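Local structure of CrmK (Actinoalloteichus sp. WH1-2216-6, 5I1V) at residues A[361-375]-A[416-428]. The protein is a flavin-dependent oxidoreductase with covalently bound FAD that takes part in recycling a shunt product during caerulomycin biosynthesis. Residues are numbered along the deposited sequence; the frame is centred on the assembly and turned at random.
Sequences RHLSRADYHCPSAAM and EHLRWIREIYRDI
The five-membered ring of Trp420 and the Tyr368 ring form an offset stack, their planes 5° apart, that places Trp420 CG over the middle of the phenol ring. Trp420 reaches it because its CG stands anti to the backbone N (chi1 -178°), which carries the indole off helix 414-428 into the loop. Ala373 CB packs on the same indole face by a CH-pi contact to the six-membered ring, while Leu363 CD2 meets its edge at CZ2. In a second CH-pi contact, Ile424 CA lies over one face of the His362 ring, 3.9 Å from its centroid.

Two directed bonds add to this packing. Trp420 NE1 donates to His362 O at 2.9 Å, from above the carbonyl plane but with the oxygen in the indole plane, which helps to hold the indole in rotation; Tyr368 OH is hydrogen-bonded to His417 ND1 at 2.8 Å. An alanine at Trp420 is likely to leave His362 O without this donor and the Tyr368 ring without its stacking partner.

The contact joins two helices, 353-364 and 414-428, that pack on one face of the large antiparallel sheet of this FAD-linked oxidase; the loop after the first runs into strand 374-379, and Tyr368 and Trp420 both touch Val406 of strand 400-408.

Further polar bonds gather round His362, a knob among Trp420, Glu423, Ile424 and Asp427. Its NE2 donates to Asp427 OD2 at 2.5 Å, nearly in the imidazole plane, a His-carboxylate hydrogen bond, while a water joins ND1 to Trp420 O. Arg365, poorly ordered, makes a salt bridge from NH1 to Glu423 OE1 at 3.4 Å, its hydrogen bond weak, and a shorter one from NE to Asp367 OD1 at 3.1 Å.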
ATOM      1  N   ARG A 361      -4.684  32.933  -8.537  1.00 34.98           N
ATOM      2  CA  ARG A 361      -3.517  33.500  -9.208  1.00 39.22           C
ATOM      3  C   ARG A 361      -2.308  32.569  -9.189  1.00 36.35           C
ATOM      4  O   ARG A 361      -1.638  32.385 -10.203  1.00 32.82           O
ATOM      5  CB  ARG A 361      -3.132  34.829  -8.549  1.00 46.02           C
ATOM      6  CG  ARG A 361      -2.128  35.650  -9.347  1.00 54.60           C
ATOM      7  CD  ARG A 361      -0.679  35.388  -8.947  1.00 63.51           C
ATOM      8  NE  ARG A 361      -0.216  36.379  -7.972  1.00 71.45           N
ATOM      9  CZ  ARG A 361       1.021  36.861  -7.900  1.00 77.13           C
ATOM     10  NH1 ARG A 361       1.972  36.459  -8.747  1.00 79.31           N
ATOM     11  NH2 ARG A 361       1.307  37.769  -6.975  1.00 80.48           N
ATOM     12  N   HIS A 362      -2.025  31.991  -8.020  1.00 33.75           N
ATOM     13  CA  HIS A 362      -0.949  31.010  -7.883  1.00 31.91           C
ATOM     14  C   HIS A 362      -1.322  29.647  -8.471  1.00 31.45           C
ATOM     15  O   HIS A 362      -0.477  28.958  -9.041  1.00 33.03           O
ATOM     16  CB  HIS A 362      -0.567  30.886  -6.408  1.00 31.60           C
ATOM     17  CG  HIS A 362       0.025  32.131  -5.841  1.00 31.55           C
ATOM     18  ND1 HIS A 362       1.335  32.505  -6.076  1.00 34.84           N
ATOM     19  CD2 HIS A 362      -0.518  33.121  -5.096  1.00 32.42           C
ATOM     20  CE1 HIS A 362       1.575  33.662  -5.480  1.00 34.34           C
ATOM     21  NE2 HIS A 362       0.468  34.057  -4.877  1.00 33.55           N
ATOM     22  N   LEU A 363      -2.581  29.231  -8.337  1.00 32.15           N
ATOM     23  CA  LEU A 363      -3.038  27.960  -8.956  1.00 31.63           C
ATOM     24  C   LEU A 363      -3.135  27.969 -10.489  1.00 33.22           C
ATOM     25  O   LEU A 363      -3.002  26.912 -11.099  1.00 31.33           O
ATOM     26  CB  LEU A 363      -4.383  27.523  -8.375  1.00 32.40           C
ATOM     27  CG  LEU A 363      -4.379  27.192  -6.871  1.00 30.02           C
ATOM     28  CD1 LEU A 363      -5.817  27.138  -6.367  1.00 29.53           C
ATOM     29  CD2 LEU A 363      -3.654  25.874  -6.606  1.00 30.37           C
ATOM     30  N   SER A 364      -3.379  29.126 -11.127  1.00 35.63           N
ATOM     31  CA  SER A 364      -3.288  29.151 -12.610  1.00 39.61           C
ATOM     32  C   SER A 364      -1.954  29.645 -13.198  1.00 41.57           C
ATOM     33  O   SER A 364      -1.744  29.526 -14.407  1.00 45.19           O
ATOM     34  CB  SER A 364      -4.415  29.986 -13.226  1.00 40.89           C
ATOM     35  OG  SER A 364      -4.397  31.268 -12.692  1.00 38.18           O
ATOM     36  N   ARG A 365      -1.076  30.210 -12.366  1.00 44.65           N
ATOM     37  CA  ARG A 365       0.229  30.734 -12.804  1.00 48.67           C
ATOM     38  C   ARG A 365       0.820  29.780 -13.858  1.00 50.22           C
ATOM     39  O   ARG A 365       1.129  28.625 -13.554  1.00 45.83           O
ATOM     40  CB  ARG A 365       1.187  30.852 -11.588  1.00 57.06           C
ATOM     41  CG  ARG A 365       1.972  32.159 -11.505  1.00 63.62           C
ATOM     42  CD  ARG A 365       2.613  32.368 -10.126  1.00 68.06           C
ATOM     43  NE  ARG A 365       3.769  31.499  -9.881  1.00 75.49           N
ATOM     44  CZ  ARG A 365       4.459  31.439  -8.733  1.00 80.09           C
ATOM     45  NH1 ARG A 365       4.128  32.204  -7.695  1.00 81.72           N
ATOM     46  NH2 ARG A 365       5.499  30.613  -8.615  1.00 77.71           N
ATOM     47  N   ALA A 366       0.965  30.232 -15.100  1.00 45.17           N
ATOM     48  CA  ALA A 366       1.530  29.356 -16.146  1.00 43.81           C
ATOM     49  C   ALA A 366       3.056  29.250 -16.136  1.00 40.78           C
ATOM     50  O   ALA A 366       3.618  28.379 -16.763  1.00 40.23           O
ATOM     51  CB  ALA A 366       1.028  29.786 -17.520  1.00 48.15           C
ATOM     52  N   ASP A 367       3.746  30.120 -15.412  1.00 42.50           N
ATOM     53  CA  ASP A 367       5.204  30.010 -15.296  1.00 43.40           C
ATOM     54  C   ASP A 367       5.644  28.915 -14.285  1.00 46.75           C
ATOM     55  O   ASP A 367       6.822  28.802 -13.942  1.00 44.89           O
ATOM     56  CB  ASP A 367       5.823  31.378 -14.924  1.00 47.12           C
ATOM     57  CG  ASP A 367       5.407  31.874 -13.515  1.00 52.88           C
ATOM     58  OD1 ASP A 367       4.728  31.124 -12.781  1.00 58.45           O
ATOM     59  OD2 ASP A 367       5.764  33.014 -13.133  1.00 49.68           O
ATOM     60  N   TYR A 368       4.699  28.122 -13.797  1.00 45.70           N
ATOM     61  CA  TYR A 368       5.001  27.065 -12.828  1.00 44.12           C
ATOM     62  C   TYR A 368       4.444  25.775 -13.395  1.00 42.49           C
ATOM     63  O   TYR A 368       3.454  25.782 -14.108  1.00 43.04           O
ATOM     64  CB  TYR A 368       4.356  27.403 -11.486  1.00 42.32           C
ATOM     65  CG  TYR A 368       4.575  26.360 -10.399  1.00 42.89           C
ATOM     66  CD1 TYR A 368       5.829  26.179  -9.830  1.00 41.23           C
ATOM     67  CD2 TYR A 368       3.519  25.583  -9.932  1.00 41.08           C
ATOM     68  CE1 TYR A 368       6.034  25.223  -8.836  1.00 40.80           C
ATOM     69  CE2 TYR A 368       3.710  24.631  -8.941  1.00 40.16           C
ATOM     70  CZ  TYR A 368       4.970  24.455  -8.385  1.00 39.55           C
ATOM     71  OH  TYR A 368       5.196  23.508  -7.378  1.00 38.14           O
ATOM     72  N   HIS A 369       5.091  24.658 -13.109  1.00 43.82           N
ATOM     73  CA  HIS A 369       4.546  23.376 -13.537  1.00 44.81           C
ATOM     74  C   HIS A 369       4.765  22.346 -12.421  1.00 43.53           C
ATOM     75  O   HIS A 369       5.883  22.116 -11.962  1.00 38.33           O
ATOM     76  CB  HIS A 369       5.154  22.919 -14.863  1.00 48.82           C
ATOM     77  CG  HIS A 369       4.745  21.531 -15.270  1.00 53.50           C
ATOM     78  ND1 HIS A 369       5.291  20.398 -14.700  1.00 56.84           N
ATOM     79  CD2 HIS A 369       3.843  21.093 -16.183  1.00 55.12           C
ATOM     80  CE1 HIS A 369       4.744  19.324 -15.242  1.00 57.61           C
ATOM     81  NE2 HIS A 369       3.857  19.719 -16.140  1.00 57.80           N
ATOM     82  N   CYS A 370       3.673  21.769 -11.951  1.00 39.13           N
ATOM     83  CA  CYS A 370       3.767  20.699 -10.988  1.00 37.33           C
ATOM     84  C   CYS A 370       2.368  20.175 -10.753  1.00 33.80           C
ATOM     85  O   CYS A 370       1.569  20.787 -10.032  1.00 32.59           O
ATOM     86  CB  CYS A 370       4.435  21.187  -9.708  1.00 35.75           C
ATOM     87  SG  CYS A 370       4.522  19.961  -8.381  1.00 41.58           S
ATOM     88  N   PRO A 371       2.040  19.066 -11.411  1.00 34.27           N
ATOM     89  CA  PRO A 371       0.699  18.528 -11.317  1.00 33.43           C
ATOM     90  C   PRO A 371       0.395  18.000  -9.902  1.00 35.38           C
ATOM     91  O   PRO A 371      -0.775  17.807  -9.579  1.00 30.23           O
ATOM     92  CB  PRO A 371       0.695  17.367 -12.325  1.00 36.48           C
ATOM     93  CG  PRO A 371       1.921  17.515 -13.130  1.00 35.63           C
ATOM     94  CD  PRO A 371       2.905  18.266 -12.289  1.00 36.09           C
ATOM     95  N   SER A 372       1.424  17.761  -9.081  1.00 34.97           N
ATOM     96  CA  SER A 372       1.177  17.459  -7.653  1.00 38.29           C
ATOM     97  C   SER A 372       0.906  18.641  -6.737  1.00 35.96           C
ATOM     98  O   SER A 372       0.505  18.433  -5.601  1.00 43.16           O
ATOM     99  CB  SER A 372       2.319  16.669  -7.070  1.00 37.74           C
ATOM    100  OG  SER A 372       2.510  15.577  -7.906  1.00 36.94           O
ATOM    101  N   ALA A 373       1.099  19.869  -7.197  1.00 31.55           N
ATOM    102  CA  ALA A 373       0.847  21.007  -6.353  1.00 28.79           C
ATOM    103  C   ALA A 373      -0.649  21.232  -6.162  1.00 28.17           C
ATOM    104  O   ALA A 373      -1.413  21.221  -7.124  1.00 27.32           O
ATOM    105  CB  ALA A 373       1.502  22.250  -6.930  1.00 31.83           C
ATOM    106  N   ALA A 374      -1.059  21.455  -4.919  1.00 26.89           N
ATOM    107  CA  ALA A 374      -2.478  21.594  -4.574  1.00 26.40           C
ATOM    108  C   ALA A 374      -2.693  22.261  -3.230  1.00 27.29           C
ATOM    109  O   ALA A 374      -1.821  22.236  -2.351  1.00 27.61           O
ATOM    110  CB  ALA A 374      -3.168  20.262  -4.595  1.00 25.33           C
ATOM    111  N   MET A 375      -3.857  22.882  -3.099  1.00 26.92           N
ATOM    112  CA  MET A 375      -4.421  23.107  -1.798  1.00 28.44           C
ATOM    113  C   MET A 375      -5.723  22.333  -1.719  1.00 27.53           C
ATOM    114  O   MET A 375      -6.378  22.048  -2.731  1.00 29.49           O
ATOM    115  CB  MET A 375      -4.551  24.596  -1.421  1.00 30.94           C
ATOM    116  CG  MET A 375      -5.469  25.432  -2.263  1.00 33.01           C
ATOM    117  SD  MET A 375      -5.477  27.151  -1.670  1.00 34.66           S
ATOM    118  CE  MET A 375      -6.187  26.921  -0.033  1.00 36.70           C
ATOM    119  N   GLU A 416      12.082  26.206  -6.665  1.00 35.92           N
ATOM    120  CA  GLU A 416      10.901  26.754  -7.335  1.00 37.63           C
ATOM    121  C   GLU A 416       9.621  26.184  -6.706  1.00 34.86           C
ATOM    122  O   GLU A 416       8.641  26.911  -6.521  1.00 33.04           O
ATOM    123  CB  GLU A 416      10.970  26.534  -8.845  1.00 42.36           C
ATOM    124  CG  GLU A 416      10.392  25.231  -9.368  1.00 48.83           C
ATOM    125  CD  GLU A 416      10.952  24.826 -10.734  1.00 56.14           C
ATOM    126  OE1 GLU A 416      12.197  24.686 -10.868  1.00 60.65           O
ATOM    127  OE2 GLU A 416      10.148  24.614 -11.670  1.00 62.63           O
ATOM    128  N   HIS A 417       9.652  24.907  -6.334  1.00 32.48           N
ATOM    129  CA  HIS A 417       8.541  24.318  -5.565  1.00 29.87           C
ATOM    130  C   HIS A 417       8.390  24.928  -4.196  1.00 27.89           C
ATOM    131  O   HIS A 417       7.289  25.205  -3.790  1.00 29.84           O
ATOM    132  CB  HIS A 417       8.695  22.830  -5.459  1.00 29.10           C
ATOM    133  CG  HIS A 417       8.728  22.170  -6.784  1.00 31.94           C
ATOM    134  ND1 HIS A 417       7.742  22.365  -7.720  1.00 33.44           N
ATOM    135  CD2 HIS A 417       9.666  21.402  -7.374  1.00 31.18           C
ATOM    136  CE1 HIS A 417       8.049  21.706  -8.822  1.00 35.23           C
ATOM    137  NE2 HIS A 417       9.206  21.095  -8.630  1.00 34.62           N
ATOM    138  N   LEU A 418       9.486  25.146  -3.470  1.00 29.68           N
ATOM    139  CA  LEU A 418       9.404  25.751  -2.150  1.00 29.59           C
ATOM    140  C   LEU A 418       8.921  27.171  -2.293  1.00 30.35           C
ATOM    141  O   LEU A 418       8.094  27.670  -1.503  1.00 27.69           O
ATOM    142  CB  LEU A 418      10.766  25.734  -1.424  1.00 29.88           C
ATOM    143  CG  LEU A 418      11.253  24.362  -0.903  1.00 29.27           C
ATOM    144  CD1 LEU A 418      12.702  24.432  -0.513  1.00 28.19           C
ATOM    145  CD2 LEU A 418      10.408  23.976   0.295  1.00 31.88           C
ATOM    146  N   ARG A 419       9.412  27.845  -3.321  1.00 31.66           N
ATOM    147  CA  ARG A 419       8.939  29.214  -3.528  1.00 32.29           C
ATOM    148  C   ARG A 419       7.440  29.237  -3.832  1.00 29.08           C
ATOM    149  O   ARG A 419       6.746  30.046  -3.255  1.00 27.53           O
ATOM    150  CB  ARG A 419       9.784  29.988  -4.557  1.00 35.52           C
ATOM    151  CG  ARG A 419       9.340  31.435  -4.723  1.00 43.46           C
ATOM    152  CD  ARG A 419      10.289  32.301  -5.590  1.00 45.98           C
ATOM    153  NE  ARG A 419      10.611  31.671  -6.873  1.00 53.86           N
ATOM    154  CZ  ARG A 419      11.747  31.019  -7.160  1.00 60.32           C
ATOM    155  NH1 ARG A 419      12.735  30.891  -6.265  1.00 62.68           N
ATOM    156  NH2 ARG A 419      11.901  30.484  -8.368  1.00 62.00           N
ATOM    157  N   TRP A 420       6.926  28.321  -4.647  1.00 29.68           N
ATOM    158  CA  TRP A 420       5.494  28.339  -5.019  1.00 29.87           C
ATOM    159  C   TRP A 420       4.546  28.162  -3.807  1.00 31.16           C
ATOM    160  O   TRP A 420       3.599  28.938  -3.620  1.00 29.48           O
ATOM    161  CB  TRP A 420       5.183  27.271  -6.070  1.00 31.39           C
ATOM    162  CG  TRP A 420       3.736  27.304  -6.495  1.00 32.35           C
ATOM    163  CD1 TRP A 420       3.190  28.095  -7.475  1.00 37.72           C
ATOM    164  CD2 TRP A 420       2.642  26.581  -5.909  1.00 34.10           C
ATOM    165  NE1 TRP A 420       1.812  27.889  -7.540  1.00 35.60           N
ATOM    166  CE2 TRP A 420       1.464  26.961  -6.594  1.00 33.62           C
ATOM    167  CE3 TRP A 420       2.544  25.622  -4.882  1.00 33.20           C
ATOM    168  CZ2 TRP A 420       0.221  26.433  -6.277  1.00 31.73           C
ATOM    169  CZ3 TRP A 420       1.294  25.116  -4.555  1.00 31.51           C
ATOM    170  CH2 TRP A 420       0.154  25.512  -5.262  1.00 33.81           C
ATOM    171  N   ILE A 421       4.845  27.170  -2.955  1.00 28.85           N
ATOM    172  CA  ILE A 421       3.986  26.889  -1.811  1.00 27.91           C
ATOM    173  C   ILE A 421       4.111  27.980  -0.748  1.00 27.64           C
ATOM    174  O   ILE A 421       3.134  28.325  -0.103  1.00 26.83           O
ATOM    175  CB  ILE A 421       4.235  25.471  -1.230  1.00 26.46           C
ATOM    176  CG1 ILE A 421       3.121  25.122  -0.253  1.00 26.37           C
ATOM    177  CG2 ILE A 421       5.630  25.312  -0.588  1.00 26.87           C
ATOM    178  CD1 ILE A 421       3.102  23.641   0.150  1.00 24.80           C
ATOM    179  N   ARG A 422       5.301  28.562  -0.582  1.00 26.71           N
ATOM    180  CA  ARG A 422       5.463  29.626   0.381  1.00 27.58           C
ATOM    181  C   ARG A 422       4.689  30.880   0.015  1.00 29.57           C
ATOM    182  O   ARG A 422       4.087  31.530   0.875  1.00 28.25           O
ATOM    183  CB  ARG A 422       6.917  29.951   0.567  1.00 30.17           C
ATOM    184  CG  ARG A 422       7.610  28.943   1.469  1.00 30.90           C
ATOM    185  CD  ARG A 422       9.104  29.032   1.306  1.00 32.95           C
ATOM    186  NE  ARG A 422       9.749  28.150   2.244  1.00 34.80           N
ATOM    187  CZ  ARG A 422      11.027  27.825   2.184  1.00 37.96           C
ATOM    188  NH1 ARG A 422      11.811  28.327   1.229  1.00 35.76           N
ATOM    189  NH2 ARG A 422      11.515  27.012   3.099  1.00 37.65           N
ATOM    190  N   GLU A 423       4.717  31.196  -1.273  1.00 32.14           N
ATOM    191  CA  GLU A 423       4.067  32.414  -1.772  1.00 33.35           C
ATOM    192  C   GLU A 423       2.546  32.287  -1.794  1.00 30.53           C
ATOM    193  O   GLU A 423       1.852  33.212  -1.357  1.00 30.66           O
ATOM    194  CB  GLU A 423       4.644  32.784  -3.141  1.00 34.33           C
ATOM    195  CG  GLU A 423       6.056  33.338  -2.981  1.00 37.95           C
ATOM    196  CD  GLU A 423       6.676  33.932  -4.246  1.00 43.73           C
ATOM    197  OE1 GLU A 423       6.144  33.699  -5.365  1.00 45.37           O
ATOM    198  OE2 GLU A 423       7.750  34.587  -4.113  1.00 44.96           O
ATOM    199  N   ILE A 424       2.021  31.139  -2.236  1.00 29.55           N
ATOM    200  CA  ILE A 424       0.565  30.967  -2.208  1.00 27.88           C
ATOM    201  C   ILE A 424       0.028  31.070  -0.790  1.00 28.81           C
ATOM    202  O   ILE A 424      -1.005  31.704  -0.569  1.00 30.03           O
ATOM    203  CB  ILE A 424       0.051  29.699  -2.894  1.00 30.12           C
ATOM    204  CG1 ILE A 424      -1.487  29.697  -2.907  1.00 30.32           C
ATOM    205  CG2 ILE A 424       0.575  28.405  -2.242  1.00 28.53           C
ATOM    206  CD1 ILE A 424      -2.086  28.601  -3.783  1.00 30.09           C
ATOM    207  N   TYR A 425       0.717  30.439   0.178  1.00 27.53           N
ATOM    208  CA  TYR A 425       0.248  30.417   1.553  1.00 27.71           C
ATOM    209  C   TYR A 425       0.399  31.798   2.159  1.00 29.61           C
ATOM    210  O   TYR A 425      -0.473  32.242   2.901  1.00 30.10           O
ATOM    211  CB  TYR A 425       1.073  29.400   2.330  1.00 27.42           C
ATOM    212  CG  TYR A 425       0.707  29.095   3.743  1.00 26.00           C
ATOM    213  CD1 TYR A 425      -0.155  28.031   4.041  1.00 23.89           C
ATOM    214  CD2 TYR A 425       1.316  29.763   4.795  1.00 24.84           C
ATOM    215  CE1 TYR A 425      -0.433  27.692   5.370  1.00 22.43           C
ATOM    216  CE2 TYR A 425       1.038  29.429   6.106  1.00 24.19           C
ATOM    217  CZ  TYR A 425       0.165  28.387   6.377  1.00 22.46           C
ATOM    218  OH  TYR A 425      -0.036  28.073   7.688  1.00 23.94           O
ATOM    219  N   ARG A 426       1.491  32.482   1.849  1.00 32.00           N
ATOM    220  CA  ARG A 426       1.685  33.819   2.395  1.00 35.63           C
ATOM    221  C   ARG A 426       0.622  34.768   1.856  1.00 34.87           C
ATOM    222  O   ARG A 426       0.045  35.523   2.606  1.00 35.49           O
ATOM    223  CB  ARG A 426       3.057  34.406   2.089  1.00 39.92           C
ATOM    224  CG  ARG A 426       3.161  35.851   2.590  1.00 43.50           C
ATOM    225  CD  ARG A 426       4.269  36.627   1.912  1.00 47.41           C
ATOM    226  NE  ARG A 426       4.197  36.562   0.459  1.00 49.30           N
ATOM    227  CZ  ARG A 426       5.251  36.709  -0.349  1.00 56.86           C
ATOM    228  NH1 ARG A 426       6.476  36.946   0.151  1.00 54.40           N
ATOM    229  NH2 ARG A 426       5.086  36.614  -1.669  1.00 57.13           N
ATOM    230  N   ASP A 427       0.364  34.703   0.565  1.00 36.83           N
ATOM    231  CA  ASP A 427      -0.605  35.616  -0.051  1.00 37.85           C
ATOM    232  C   ASP A 427      -2.009  35.358   0.451  1.00 38.51           C
ATOM    233  O   ASP A 427      -2.716  36.302   0.824  1.00 36.51           O
ATOM    234  CB  ASP A 427      -0.535  35.501  -1.563  1.00 41.32           C
ATOM    235  CG  ASP A 427       0.733  36.135  -2.142  1.00 43.29           C
ATOM    236  OD1 ASP A 427       1.533  36.753  -1.388  1.00 45.25           O
ATOM    237  OD2 ASP A 427       0.916  36.020  -3.376  1.00 45.54           O
ATOM    238  N   ILE A 428      -2.395  34.076   0.530  1.00 32.50           N
ATOM    239  CA  ILE A 428      -3.698  33.736   1.085  1.00 32.68           C
ATOM    240  C   ILE A 428      -3.806  34.329   2.501  1.00 30.80           C
ATOM    241  O   ILE A 428      -4.877  34.830   2.864  1.00 32.35           O
ATOM    242  CB  ILE A 428      -4.009  32.224   0.993  1.00 30.86           C
ATOM    243  CG1 ILE A 428      -4.379  31.876  -0.433  1.00 32.73           C
ATOM    244  CG2 ILE A 428      -5.160  31.825   1.910  1.00 33.50           C
ATOM    245  CD1 ILE A 428      -4.433  30.394  -0.714  1.00 32.91           C
TER
HETATM  246  O   HOH W   1       3.367  30.806  -5.803  1.00 50.93           O